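Local coordinates for repeat Five Residue (Rfr) protein or pentapeptide repeat protein (Cyanothece, PDB 2O6W) that is of unknown function and folds as a pentapeptide repeat protein, its chain coiled into a beta-helix, at residues A[66-70]-A[71-75]; A[81-85]-A[86-90]; A[13-17]-A[18-22]; A[56-60]-A[61-65]; A[111-114]-A[115-118]. All coordinates share one frame; numbering follows the deposited sequence.

Contact 1 of 5, residues A[66-70]-A[71-75]; sequences ANLYQ and SDLSS
The type II beta turn from Leu68 to Ser71 is one of the corners of the beta-helix, the fold characteristic of pentapeptide repeat proteins. Its closing bond runs from Ser71 N to Leu68 O at 2.9 Å, with a bent N-H...O angle of 141°. Gln70 occupies the turn position that needs positive phi, and its amide is held outside the turn, OE1 by Arg27 and NE2 by Glu90. Leu68 is directed into the coil, where its CD1 meets CD1 of Leu73 at 4.4 Å; leucine suits this place, since its branched end reaches the next central residue of the interior. Between them the turn brings Ser71 CB to 3.0 Å from Leu68 O. Serine suits the place because its short hydroxyl, with OG anti to the carbonyl carbon (chi1 -81°), can reach the backbone N of Glu28, which satisfies a buried group. Over one face of the Tyr69 ring, near the rim, lies Gln70 CG. Asx turns stand before and after the corner: Asn67 OD1 receives Tyr69 N from above its carbonyl plane, and Asp72 OD1 is gripped twice, nearly along its C-O axis by Ser74 N at 2.9 Å and on the syn side by Ser74 OG at 2.7 Å.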
loop_
_atom_site.group_PDB
_atom_site.type_symbol
_atom_site.label_atom_id
_atom_site.label_comp_id
_atom_site.label_asym_id
_atom_site.label_seq_id
_atom_site.Cartn_x
_atom_site.Cartn_y
_atom_site.Cartn_z
ATOM N N ALA A 66 -1.569 6.294 9.072
ATOM C CA ALA A 66 -0.121 6.197 8.905
ATOM C C ALA A 66 0.269 6.998 7.672
ATOM O O ALA A 66 -0.566 7.263 6.816
ATOM C CB ALA A 66 0.298 4.752 8.737
ATOM N N ASN A 67 1.531 7.398 7.596
ATOM C CA ASN A 67 2.010 8.153 6.448
ATOM C C ASN A 67 2.941 7.318 5.569
ATOM O O ASN A 67 4.055 6.967 5.980
ATOM C CB ASN A 67 2.744 9.420 6.896
ATOM C CG ASN A 67 3.295 10.203 5.721
ATOM O OD1 ASN A 67 2.714 10.183 4.632
ATOM N ND2 ASN A 67 4.402 10.907 5.932
ATOM N N LEU A 68 2.486 7.006 4.360
ATOM C CA LEU A 68 3.285 6.213 3.424
ATOM C C LEU A 68 3.575 6.991 2.144
ATOM O O LEU A 68 3.902 6.413 1.109
ATOM C CB LEU A 68 2.553 4.911 3.096
ATOM C CG LEU A 68 2.347 4.023 4.330
ATOM C CD1 LEU A 68 1.379 2.886 4.025
ATOM C CD2 LEU A 68 3.692 3.485 4.775
ATOM N N TYR A 69 3.461 8.313 2.241
ATOM C CA TYR A 69 3.706 9.212 1.115
ATOM C C TYR A 69 4.920 8.808 0.272
ATOM O O TYR A 69 6.011 8.603 0.800
ATOM C CB TYR A 69 3.885 10.645 1.628
ATOM C CG TYR A 69 4.192 11.642 0.541
ATOM C CD1 TYR A 69 3.264 11.921 -0.457
ATOM C CD2 TYR A 69 5.420 12.301 0.501
ATOM C CE1 TYR A 69 3.552 12.830 -1.470
ATOM C CE2 TYR A 69 5.717 13.209 -0.506
ATOM C CZ TYR A 69 4.782 13.471 -1.489
ATOM O OH TYR A 69 5.075 14.372 -2.491
ATOM N N GLN A 70 4.702 8.695 -1.037
ATOM C CA GLN A 70 5.739 8.330 -2.004
ATOM C C GLN A 70 6.469 7.025 -1.744
ATOM O O GLN A 70 7.591 6.850 -2.197
ATOM C CB GLN A 70 6.772 9.450 -2.129
ATOM C CG GLN A 70 6.246 10.704 -2.777
ATOM C CD GLN A 70 7.358 11.673 -3.137
ATOM O OE1 GLN A 70 8.217 11.986 -2.312
ATOM N NE2 GLN A 70 7.341 12.160 -4.372
ATOM N N SER A 71 5.845 6.113 -1.012
ATOM C CA SER A 71 6.467 4.828 -0.725
ATOM C C SER A 71 6.184 3.816 -1.840
ATOM O O SER A 71 5.151 3.884 -2.509
ATOM C CB SER A 71 5.944 4.277 0.602
ATOM O OG SER A 71 6.614 4.869 1.703
ATOM N N ASP A 72 7.111 2.889 -2.053
ATOM C CA ASP A 72 6.926 1.856 -3.065
ATOM C C ASP A 72 6.260 0.679 -2.345
ATOM O O ASP A 72 6.805 0.145 -1.376
ATOM C CB ASP A 72 8.279 1.408 -3.646
ATOM C CG ASP A 72 8.132 0.463 -4.847
ATOM O OD1 ASP A 72 7.167 -0.345 -4.878
ATOM O OD2 ASP A 72 8.998 0.512 -5.756
ATOM N N LEU A 73 5.085 0.285 -2.823
ATOM C CA LEU A 73 4.341 -0.820 -2.231
ATOM C C LEU A 73 3.960 -1.822 -3.322
ATOM O O LEU A 73 2.975 -2.555 -3.193
ATOM C CB LEU A 73 3.069 -0.287 -1.553
ATOM C CG LEU A 73 3.271 0.870 -0.560
ATOM C CD1 LEU A 73 1.927 1.377 -0.040
ATOM C CD2 LEU A 73 4.145 0.403 0.584
ATOM N N SER A 74 4.738 -1.858 -4.395
ATOM C CA SER A 74 4.434 -2.759 -5.499
ATOM C C SER A 74 4.321 -4.226 -5.081
ATOM O O SER A 74 5.178 -4.752 -4.378
ATOM C CB SER A 74 5.467 -2.593 -6.633
ATOM O OG SER A 74 6.799 -2.710 -6.169
ATOM N N SER A 75 3.232 -4.865 -5.507
ATOM C CA SER A 75 2.966 -6.273 -5.215
ATOM C C SER A 75 2.787 -6.571 -3.729
ATOM O O SER A 75 2.832 -7.729 -3.310
ATOM C CB SER A 75 4.092 -7.147 -5.774
ATOM O OG SER A 75 4.193 -6.991 -7.181
#

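Contact 2 of 5, residues A[81-85]-A[86-90]; sequences AILVE and TNLSE
Leu83 and Thr86 meet across a turn closed by a weak backbone hydrogen bond, Thr86 N to Leu83 O at 3.4 Å. Packing adds to it. The side chains cross obliquely, with Thr86 OG1 3.5 Å from Leu83 CB and 3.1 Å from the carbonyl carbon of Leu83. The hydroxyl is placed there because OG1 stands anti to its own carbonyl carbon (chi1 -61°), while its polar need is met by Leu63 O in the adjacent coil. Further inside, the apolar contact is methyl against methyl, Leu83 CD1 to Leu88 CD1 at 4.4 Å, and both leucines are buried, as suits residues that fill the core. The third kind is polar and lies within 86-90, where Asn87 OD1 accepts from both the side chain and the backbone of Ser89. It takes Ser89 OG at 2.7 Å in its carbonyl plane, on a lone pair, and Ser89 N at 3.2 Å from above that plane; the second bond makes an Asx turn, and together they restrain the rotation of the amide. Glu85, with positive phi, keeps its carboxylate on the outside. Leucines pointing inward on both sides of a type II turn, with a small residue between them, are typical of a corner of the pentapeptide repeat beta-helix.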
loop_
_atom_site.group_PDB
_atom_site.type_symbol
_atom_site.label_atom_id
_atom_site.label_comp_id
_atom_site.label_asym_id
_atom_site.label_seq_id
_atom_site.Cartn_x
_atom_site.Cartn_y
_atom_site.Cartn_z
ATOM N N ALA A 81 -6.605 -5.512 5.257
ATOM C CA ALA A 81 -5.846 -4.543 6.031
ATOM C C ALA A 81 -6.709 -3.325 6.349
ATOM O O ALA A 81 -7.650 -3.006 5.621
ATOM C CB ALA A 81 -4.619 -4.120 5.253
ATOM N N ILE A 82 -6.392 -2.649 7.444
ATOM C CA ILE A 82 -7.129 -1.457 7.847
ATOM C C ILE A 82 -6.260 -0.253 7.494
ATOM O O ILE A 82 -5.159 -0.094 8.025
ATOM C CB ILE A 82 -7.417 -1.477 9.374
ATOM C CG1 ILE A 82 -8.220 -2.739 9.718
ATOM C CG2 ILE A 82 -8.168 -0.218 9.794
ATOM C CD1 ILE A 82 -8.389 -2.985 11.191
ATOM N N LEU A 83 -6.762 0.589 6.594
ATOM C CA LEU A 83 -6.030 1.765 6.143
ATOM C C LEU A 83 -6.905 3.015 6.187
ATOM O O LEU A 83 -6.957 3.783 5.228
ATOM C CB LEU A 83 -5.529 1.530 4.712
ATOM C CG LEU A 83 -4.767 0.221 4.496
ATOM C CD1 LEU A 83 -4.552 -0.040 3.026
ATOM C CD2 LEU A 83 -3.440 0.290 5.222
ATOM N N VAL A 84 -7.586 3.219 7.308
ATOM C CA VAL A 84 -8.467 4.367 7.472
ATOM C C VAL A 84 -7.704 5.686 7.565
ATOM O O VAL A 84 -6.874 5.868 8.451
ATOM C CB VAL A 84 -9.349 4.195 8.736
ATOM C CG1 VAL A 84 -10.139 5.465 9.013
ATOM C CG2 VAL A 84 -10.292 3.017 8.542
ATOM N N GLU A 85 -7.998 6.603 6.649
ATOM C CA GLU A 85 -7.352 7.910 6.622
ATOM C C GLU A 85 -5.840 7.815 6.463
ATOM O O GLU A 85 -5.106 8.689 6.920
ATOM C CB GLU A 85 -7.679 8.686 7.898
ATOM C CG GLU A 85 -9.105 9.199 7.962
ATOM C CD GLU A 85 -9.517 9.618 9.367
ATOM O OE1 GLU A 85 -8.837 10.483 9.966
ATOM O OE2 GLU A 85 -10.525 9.076 9.875
ATOM N N THR A 86 -5.377 6.757 5.811
ATOM C CA THR A 86 -3.951 6.558 5.595
ATOM C C THR A 86 -3.477 7.423 4.434
ATOM O O THR A 86 -4.216 7.629 3.468
ATOM C CB THR A 86 -3.653 5.077 5.259
ATOM O OG1 THR A 86 -4.047 4.247 6.359
ATOM C CG2 THR A 86 -2.172 4.869 4.966
ATOM N N ASN A 87 -2.256 7.941 4.520
ATOM C CA ASN A 87 -1.733 8.748 3.424
ATOM C C ASN A 87 -0.987 7.856 2.433
ATOM O O ASN A 87 0.173 7.510 2.654
ATOM C CB ASN A 87 -0.785 9.842 3.932
ATOM C CG ASN A 87 -0.277 10.744 2.805
ATOM O OD1 ASN A 87 -0.771 10.687 1.678
ATOM N ND2 ASN A 87 0.701 11.584 3.110
ATOM N N LEU A 88 -1.658 7.485 1.345
ATOM C CA LEU A 88 -1.045 6.643 0.320
ATOM C C LEU A 88 -0.807 7.425 -0.965
ATOM O O LEU A 88 -0.703 6.832 -2.037
ATOM C CB LEU A 88 -1.937 5.437 0.002
ATOM C CG LEU A 88 -2.206 4.495 1.173
ATOM C CD1 LEU A 88 -3.359 3.572 0.850
ATOM C CD2 LEU A 88 -0.939 3.717 1.500
ATOM N N SER A 89 -0.728 8.750 -0.873
ATOM C CA SER A 89 -0.521 9.547 -2.077
ATOM C C SER A 89 0.849 9.327 -2.719
ATOM O O SER A 89 1.864 9.172 -2.036
ATOM C CB SER A 89 -0.743 11.040 -1.794
ATOM O OG SER A 89 0.086 11.495 -0.746
ATOM N N GLU A 90 0.848 9.300 -4.046
ATOM C CA GLU A 90 2.045 9.082 -4.849
ATOM C C GLU A 90 2.780 7.791 -4.507
ATOM O O GLU A 90 3.993 7.695 -4.670
ATOM C CB GLU A 90 2.981 10.283 -4.736
ATOM C CG GLU A 90 2.311 11.562 -5.181
ATOM C CD GLU A 90 3.289 12.655 -5.559
ATOM O OE1 GLU A 90 2.822 13.791 -5.808
ATOM O OE2 GLU A 90 4.514 12.382 -5.621
#

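Contact 3 of 5, residues A[13-17]-A[18-22]; sequences RECVG and CNLEG
Cys15 and Cys18 are joined by a disulfide that spans a turn of only four residues. From the Cys15 CA, the CB heads toward the 18-22 segment and comes within 3.1 Å of Cys18 SG. One bond further, Cys15 SG closes the covalent link to Cys18 SG at 2.0 Å, with the CB-SG-SG-CB torsion at -91°, close to the relaxed value for a disulfide. The first torsion of Cys15 is less relaxed: at -143° it lies away from the usual staggered positions, whereas Cys18 reaches back with SG anti to its carbonyl carbon (chi1 -67°). Cys15 SG also lies 4.5 Å from Leu20 CD1, a loose apolar approach. This is a Cys-X-X-Cys pair on a type II beta turn, at the N-terminal end of the beta-helix, where helix 2-10 packs on it: Asn5 touches both cysteines and Arg8 touches Cys18. The same turn is closed in the backbone by Cys18 N to Cys15 O at 3.1 Å. Glycine suits position 17 because the turn demands a positive phi there, which a residue without a side chain adopts readily. Just before the corner, Glu14 shares out its carboxylate: OE2 accepts from Val16 N at 3.0 Å, and OE1 forms a salt bridge with Arg8 of the helix.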
loop_
_atom_site.group_PDB
_atom_site.type_symbol
_atom_site.label_atom_id
_atom_site.label_comp_id
_atom_site.label_asym_id
_atom_site.label_seq_id
_atom_site.Cartn_x
_atom_site.Cartn_y
_atom_site.Cartn_z
ATOM N N ARG A 13 10.292 -9.308 5.853
ATOM C CA ARG A 13 9.415 -8.827 4.783
ATOM C C ARG A 13 7.953 -9.097 5.108
ATOM O O ARG A 13 7.189 -9.496 4.231
ATOM C CB ARG A 13 9.742 -9.526 3.466
ATOM C CG ARG A 13 11.195 -9.491 3.081
ATOM C CD ARG A 13 11.473 -8.328 2.197
ATOM N NE ARG A 13 10.723 -8.424 0.950
ATOM C CZ ARG A 13 10.670 -7.447 0.053
ATOM N NH1 ARG A 13 9.968 -7.596 -1.059
ATOM N NH2 ARG A 13 11.317 -6.312 0.279
ATOM N N GLU A 14 7.566 -8.901 6.363
ATOM C CA GLU A 14 6.181 -9.125 6.764
ATOM C C GLU A 14 5.862 -8.440 8.085
ATOM O O GLU A 14 6.752 -7.973 8.792
ATOM C CB GLU A 14 5.892 -10.626 6.892
ATOM C CG GLU A 14 6.593 -11.306 8.073
ATOM C CD GLU A 14 5.847 -11.148 9.397
ATOM O OE1 GLU A 14 6.503 -11.193 10.463
ATOM O OE2 GLU A 14 4.606 -10.995 9.373
ATOM N N CYS A 15 4.574 -8.380 8.394
ATOM C CA CYS A 15 4.088 -7.796 9.632
ATOM C C CYS A 15 2.582 -8.023 9.698
ATOM O O CYS A 15 1.805 -7.100 9.928
ATOM C CB CYS A 15 4.403 -6.302 9.698
ATOM S SG CYS A 15 4.839 -5.768 11.387
ATOM N N VAL A 16 2.188 -9.274 9.483
ATOM C CA VAL A 16 0.789 -9.673 9.506
ATOM C C VAL A 16 0.140 -9.320 10.842
ATOM O O VAL A 16 0.689 -9.617 11.905
ATOM C CB VAL A 16 0.655 -11.204 9.256
ATOM C CG1 VAL A 16 -0.808 -11.636 9.323
ATOM C CG2 VAL A 16 1.243 -11.557 7.893
ATOM N N GLY A 17 -1.020 -8.671 10.775
ATOM C CA GLY A 17 -1.751 -8.292 11.972
ATOM C C GLY A 17 -1.103 -7.257 12.877
ATOM O O GLY A 17 -1.648 -6.947 13.931
ATOM N N CYS A 18 0.047 -6.721 12.481
ATOM C CA CYS A 18 0.737 -5.724 13.294
ATOM C C CYS A 18 -0.111 -4.463 13.469
ATOM O O CYS A 18 -0.975 -4.159 12.647
ATOM C CB CYS A 18 2.077 -5.325 12.647
ATOM S SG CYS A 18 3.386 -6.604 12.561
ATOM N N ASN A 19 0.137 -3.743 14.555
ATOM C CA ASN A 19 -0.551 -2.494 14.814
ATOM C C ASN A 19 0.446 -1.394 14.503
ATOM O O ASN A 19 1.372 -1.141 15.273
ATOM C CB ASN A 19 -1.017 -2.427 16.268
ATOM C CG ASN A 19 -2.244 -3.292 16.517
ATOM O OD1 ASN A 19 -3.291 -3.096 15.885
ATOM N ND2 ASN A 19 -2.124 -4.261 17.427
ATOM N N LEU A 20 0.256 -0.756 13.352
ATOM C CA LEU A 20 1.143 0.299 12.893
ATOM C C LEU A 20 0.393 1.604 12.691
ATOM O O LEU A 20 0.735 2.393 11.810
ATOM C CB LEU A 20 1.789 -0.128 11.573
ATOM C CG LEU A 20 2.515 -1.474 11.611
ATOM C CD1 LEU A 20 2.792 -1.963 10.197
ATOM C CD2 LEU A 20 3.803 -1.327 12.403
ATOM N N GLU A 21 -0.625 1.836 13.508
ATOM C CA GLU A 21 -1.429 3.049 13.403
ATOM C C GLU A 21 -0.596 4.321 13.573
ATOM O O GLU A 21 0.177 4.442 14.515
ATOM C CB GLU A 21 -2.536 3.057 14.463
ATOM C CG GLU A 21 -3.329 1.759 14.632
ATOM C CD GLU A 21 -2.556 0.652 15.372
ATOM O OE1 GLU A 21 -1.580 0.955 16.106
ATOM O OE2 GLU A 21 -2.950 -0.528 15.230
ATOM N N GLY A 22 -0.767 5.267 12.660
ATOM C CA GLY A 22 -0.052 6.522 12.757
ATOM C C GLY A 22 1.451 6.536 12.547
ATOM O O GLY A 22 2.076 7.570 12.791
#

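Contact 4 of 5, residues A[56-60]-A[61-65]; sequences VDLTR and ANLSN
Leu58 and Ala61 turn their CB atoms to the inner side of the turn that joins them, 4.1 Å apart. Alanine is apt here: its lone methyl lies beside the corner, with CB 3.2 Å from Leu58 O, and Leu58 meets Leu63 past it. Leu58 points toward the 61-65 segment and Leu63 points back toward the 56-60 segment, and they meet through methyls, CD1 to CD1 at 4.3 Å. Leu58 reaches this meeting with CG anti to its carbonyl carbon (chi1 -70°). Arg60, by contrast, is directed outward: its chain bends at chi3 before the guanidinium, and the side chain touches Val16. The corner is a type II beta turn of the pentapeptide repeat beta-helix, closed by Ala61 N to Leu58 O at 3.1 Å with an N-H...O angle of 154°. Two outward polar side chains are oriented by double grips. Asp57 OD1 takes Thr59 N and, on its syn lone pair, Thr59 OG1 at 2.7 Å. Asn62 OD1 receives Ser64 N in the carbonyl plane and Ser64 OG at 2.8 Å, tilted slightly from it. Each pair contains an Asx turn. On the interior side, Leu63 packs on Leu83 of the following coil, while Val56 and Leu58 lie against Leu9 of helix 2-10, the one regular helix of the chain.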
loop_
_atom_site.group_PDB
_atom_site.type_symbol
_atom_site.label_atom_id
_atom_site.label_comp_id
_atom_site.label_asym_id
_atom_site.label_seq_id
_atom_site.Cartn_x
_atom_site.Cartn_y
_atom_site.Cartn_z
ATOM N N VAL A 56 6.088 -8.116 0.366
ATOM C CA VAL A 56 5.876 -7.821 1.774
ATOM C C VAL A 56 4.444 -8.196 2.150
ATOM O O VAL A 56 3.498 -7.854 1.443
ATOM C CB VAL A 56 6.137 -6.331 2.061
ATOM C CG1 VAL A 56 5.828 -6.008 3.511
ATOM C CG2 VAL A 56 7.590 -5.997 1.740
ATOM N N ASP A 57 4.293 -8.910 3.259
ATOM C CA ASP A 57 2.976 -9.351 3.696
ATOM C C ASP A 57 2.447 -8.531 4.877
ATOM O O ASP A 57 2.961 -8.620 5.998
ATOM C CB ASP A 57 3.029 -10.832 4.075
ATOM C CG ASP A 57 1.664 -11.472 4.098
ATOM O OD1 ASP A 57 0.697 -10.803 4.525
ATOM O OD2 ASP A 57 1.550 -12.660 3.702
ATOM N N LEU A 58 1.409 -7.744 4.617
ATOM C CA LEU A 58 0.802 -6.906 5.641
ATOM C C LEU A 58 -0.680 -7.230 5.827
ATOM O O LEU A 58 -1.501 -6.342 6.079
ATOM C CB LEU A 58 0.994 -5.425 5.283
ATOM C CG LEU A 58 2.431 -4.882 5.395
ATOM C CD1 LEU A 58 2.531 -3.504 4.752
ATOM C CD2 LEU A 58 2.836 -4.811 6.864
ATOM N N THR A 59 -1.002 -8.514 5.704
ATOM C CA THR A 59 -2.362 -9.013 5.863
ATOM C C THR A 59 -2.887 -8.638 7.233
ATOM O O THR A 59 -2.186 -8.793 8.237
ATOM C CB THR A 59 -2.415 -10.558 5.759
ATOM O OG1 THR A 59 -2.018 -10.967 4.446
ATOM C CG2 THR A 59 -3.824 -11.073 6.060
ATOM N N ARG A 60 -4.129 -8.164 7.259
ATOM C CA ARG A 60 -4.811 -7.760 8.484
ATOM C C ARG A 60 -4.071 -6.709 9.314
ATOM O O ARG A 60 -4.387 -6.504 10.486
ATOM C CB ARG A 60 -5.102 -8.988 9.353
ATOM C CG ARG A 60 -6.045 -10.024 8.712
ATOM C CD ARG A 60 -6.422 -11.130 9.703
ATOM N NE ARG A 60 -5.233 -11.738 10.299
ATOM C CZ ARG A 60 -4.494 -12.671 9.706
ATOM N NH1 ARG A 60 -4.825 -13.115 8.498
ATOM N NH2 ARG A 60 -3.414 -13.145 10.312
ATOM N N ALA A 61 -3.086 -6.043 8.718
ATOM C CA ALA A 61 -2.343 -5.018 9.445
ATOM C C ALA A 61 -3.185 -3.750 9.579
ATOM O O ALA A 61 -4.070 -3.489 8.764
ATOM C CB ALA A 61 -1.037 -4.703 8.729
ATOM N N ASN A 62 -2.916 -2.969 10.618
ATOM C CA ASN A 62 -3.636 -1.722 10.821
ATOM C C ASN A 62 -2.639 -0.591 10.583
ATOM O O ASN A 62 -1.687 -0.426 11.342
ATOM C CB ASN A 62 -4.192 -1.622 12.241
ATOM C CG ASN A 62 -5.220 -0.502 12.386
ATOM O OD1 ASN A 62 -5.076 0.578 11.804
ATOM N ND2 ASN A 62 -6.251 -0.749 13.176
ATOM N N LEU A 63 -2.869 0.173 9.521
ATOM C CA LEU A 63 -2.007 1.278 9.155
ATOM C C LEU A 63 -2.770 2.598 9.173
ATOM O O LEU A 63 -2.326 3.596 8.603
ATOM C CB LEU A 63 -1.417 1.027 7.765
ATOM C CG LEU A 63 -0.257 0.028 7.694
ATOM C CD1 LEU A 63 -0.172 -0.605 6.310
ATOM C CD2 LEU A 63 1.032 0.749 8.033
ATOM N N SER A 64 -3.923 2.596 9.835
ATOM C CA SER A 64 -4.777 3.781 9.939
ATOM C C SER A 64 -4.028 5.071 10.288
ATOM O O SER A 64 -3.259 5.112 11.241
ATOM C CB SER A 64 -5.865 3.539 10.990
ATOM O OG SER A 64 -6.742 2.500 10.578
ATOM N N ASN A 65 -4.249 6.120 9.503
ATOM C CA ASN A 65 -3.617 7.404 9.766
ATOM C C ASN A 65 -2.101 7.365 9.650
ATOM O O ASN A 65 -1.413 8.289 10.094
ATOM C CB ASN A 65 -4.006 7.887 11.168
ATOM C CG ASN A 65 -5.497 8.110 11.310
ATOM O OD1 ASN A 65 -6.040 9.091 10.796
ATOM N ND2 ASN A 65 -6.172 7.194 11.985
#

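Contact 5 of 5, residues A[111-114]-A[115-118]; sequences ANLQ and GANL
Leu113, Gln114 and Gly115 form most of a type II beta turn that ends at Ala116, a corner of the pentapeptide repeat beta-helix. Leu113 supplies the acceptor: its O receives Ala116 N at 3.0 Å, the N-H lying nearly straight on the bond at 158°. The same oxygen also accepts from Thr136 OG1, so two donors grip it. Gly115 sits where phi is positive, a conformation that glycine takes up readily. Gln114 lies along the outside of the turn: with CG anti to its backbone N (chi1 -169°), CG lies beside its own carbonyl carbon, 3.4 Å from Gly115 N, and the extended chain touches Glu94, Asn132 and Glu134. A long polar side chain suits this outer position. An Asx turn leads into the corner, Asn112 OD1 accepting from Gln114 N at 3.2 Å; that oxygen is bonded by Asn132 ND2 as well, which steadies the amide across coils. Inward, the turn puts the Ala116 methyl 4.1 Å from Leu113 CB and 3.2 Å from Leu113 O; alanine suits the place, adding nothing beyond CB. Beyond it the two buried leucines cross at about a right angle, and Leu113 CD2 touches Leu118 CD2 at 3.9 Å.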
loop_
_atom_site.group_PDB
_atom_site.type_symbol
_atom_site.label_atom_id
_atom_site.label_comp_id
_atom_site.label_asym_id
_atom_site.label_seq_id
_atom_site.Cartn_x
_atom_site.Cartn_y
_atom_site.Cartn_z
ATOM N N ALA A 111 -1.629 8.084 -6.893
ATOM C CA ALA A 111 -1.076 6.779 -6.600
ATOM C C ALA A 111 -1.175 5.930 -7.863
ATOM O O ALA A 111 -2.027 6.172 -8.714
ATOM C CB ALA A 111 -1.861 6.130 -5.469
ATOM N N ASN A 112 -0.301 4.945 -8.003
ATOM C CA ASN A 112 -0.369 4.062 -9.164
ATOM C C ASN A 112 -0.996 2.734 -8.696
ATOM O O ASN A 112 -0.441 2.052 -7.839
ATOM C CB ASN A 112 1.039 3.852 -9.744
ATOM C CG ASN A 112 1.076 2.775 -10.822
ATOM O OD1 ASN A 112 0.069 2.503 -11.480
ATOM N ND2 ASN A 112 2.242 2.169 -11.015
ATOM N N LEU A 113 -2.160 2.387 -9.243
ATOM C CA LEU A 113 -2.857 1.153 -8.861
ATOM C C LEU A 113 -2.994 0.167 -10.009
ATOM O O LEU A 113 -3.928 -0.640 -10.041
ATOM C CB LEU A 113 -4.258 1.467 -8.319
ATOM C CG LEU A 113 -4.443 1.819 -6.837
ATOM C CD1 LEU A 113 -3.509 2.944 -6.453
ATOM C CD2 LEU A 113 -5.900 2.214 -6.580
ATOM N N GLN A 114 -2.060 0.232 -10.951
ATOM C CA GLN A 114 -2.090 -0.654 -12.105
ATOM C C GLN A 114 -1.995 -2.115 -11.700
ATOM O O GLN A 114 -1.104 -2.512 -10.945
ATOM C CB GLN A 114 -0.953 -0.318 -13.066
ATOM C CG GLN A 114 -1.077 -1.013 -14.412
ATOM C CD GLN A 114 0.032 -0.622 -15.363
ATOM O OE1 GLN A 114 1.198 -0.931 -15.130
ATOM N NE2 GLN A 114 -0.323 0.073 -16.434
ATOM N N GLY A 115 -2.930 -2.905 -12.214
ATOM C CA GLY A 115 -2.951 -4.319 -11.917
ATOM C C GLY A 115 -3.256 -4.630 -10.468
ATOM O O GLY A 115 -3.184 -5.782 -10.069
ATOM N N ALA A 116 -3.593 -3.620 -9.673
ATOM C CA ALA A 116 -3.896 -3.858 -8.265
ATOM C C ALA A 116 -5.277 -4.470 -8.101
ATOM O O ALA A 116 -6.183 -4.219 -8.904
ATOM C CB ALA A 116 -3.806 -2.561 -7.469
ATOM N N ASN A 117 -5.435 -5.270 -7.052
ATOM C CA ASN A 117 -6.708 -5.924 -6.773
ATOM C C ASN A 117 -7.370 -5.311 -5.540
ATOM O O ASN A 117 -6.874 -5.458 -4.428
ATOM C CB ASN A 117 -6.491 -7.421 -6.534
ATOM C CG ASN A 117 -7.797 -8.203 -6.521
ATOM O OD1 ASN A 117 -8.877 -7.622 -6.383
ATOM N ND2 ASN A 117 -7.704 -9.523 -6.653
ATOM N N LEU A 118 -8.493 -4.635 -5.746
ATOM C CA LEU A 118 -9.215 -4.014 -4.645
ATOM C C LEU A 118 -10.605 -4.596 -4.422
ATOM O O LEU A 118 -11.491 -3.895 -3.944
ATOM C CB LEU A 118 -9.341 -2.501 -4.869
ATOM C CG LEU A 118 -8.089 -1.650 -4.624
ATOM C CD1 LEU A 118 -7.006 -2.033 -5.621
ATOM C CD2 LEU A 118 -8.441 -0.174 -4.751
#

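How the contacts relate
The five turns follow the chain along one beta-helix. Contacts 3 and 4 lie closest, with centres about 5 Å apart, and are stitched side by side by backbone pairs such as Gly17 N to Thr59 O, probably a hydrogen bond, at 2.8 Å. Contact 4 runs directly into contact 1, and contact 2 lies one coil further on: residues 81-85 neighbour 61-65, with Ile82 O 2.7 Å from Leu63 N, and Asn87 neighbours 66-70, its O 2.9 Å from Leu68 N. Contact 5 meets contact 2 only by packing, Ala111 CB on Leu88 O, and its centre lies about 21 Å from that of contact 3, beyond the chain's middle.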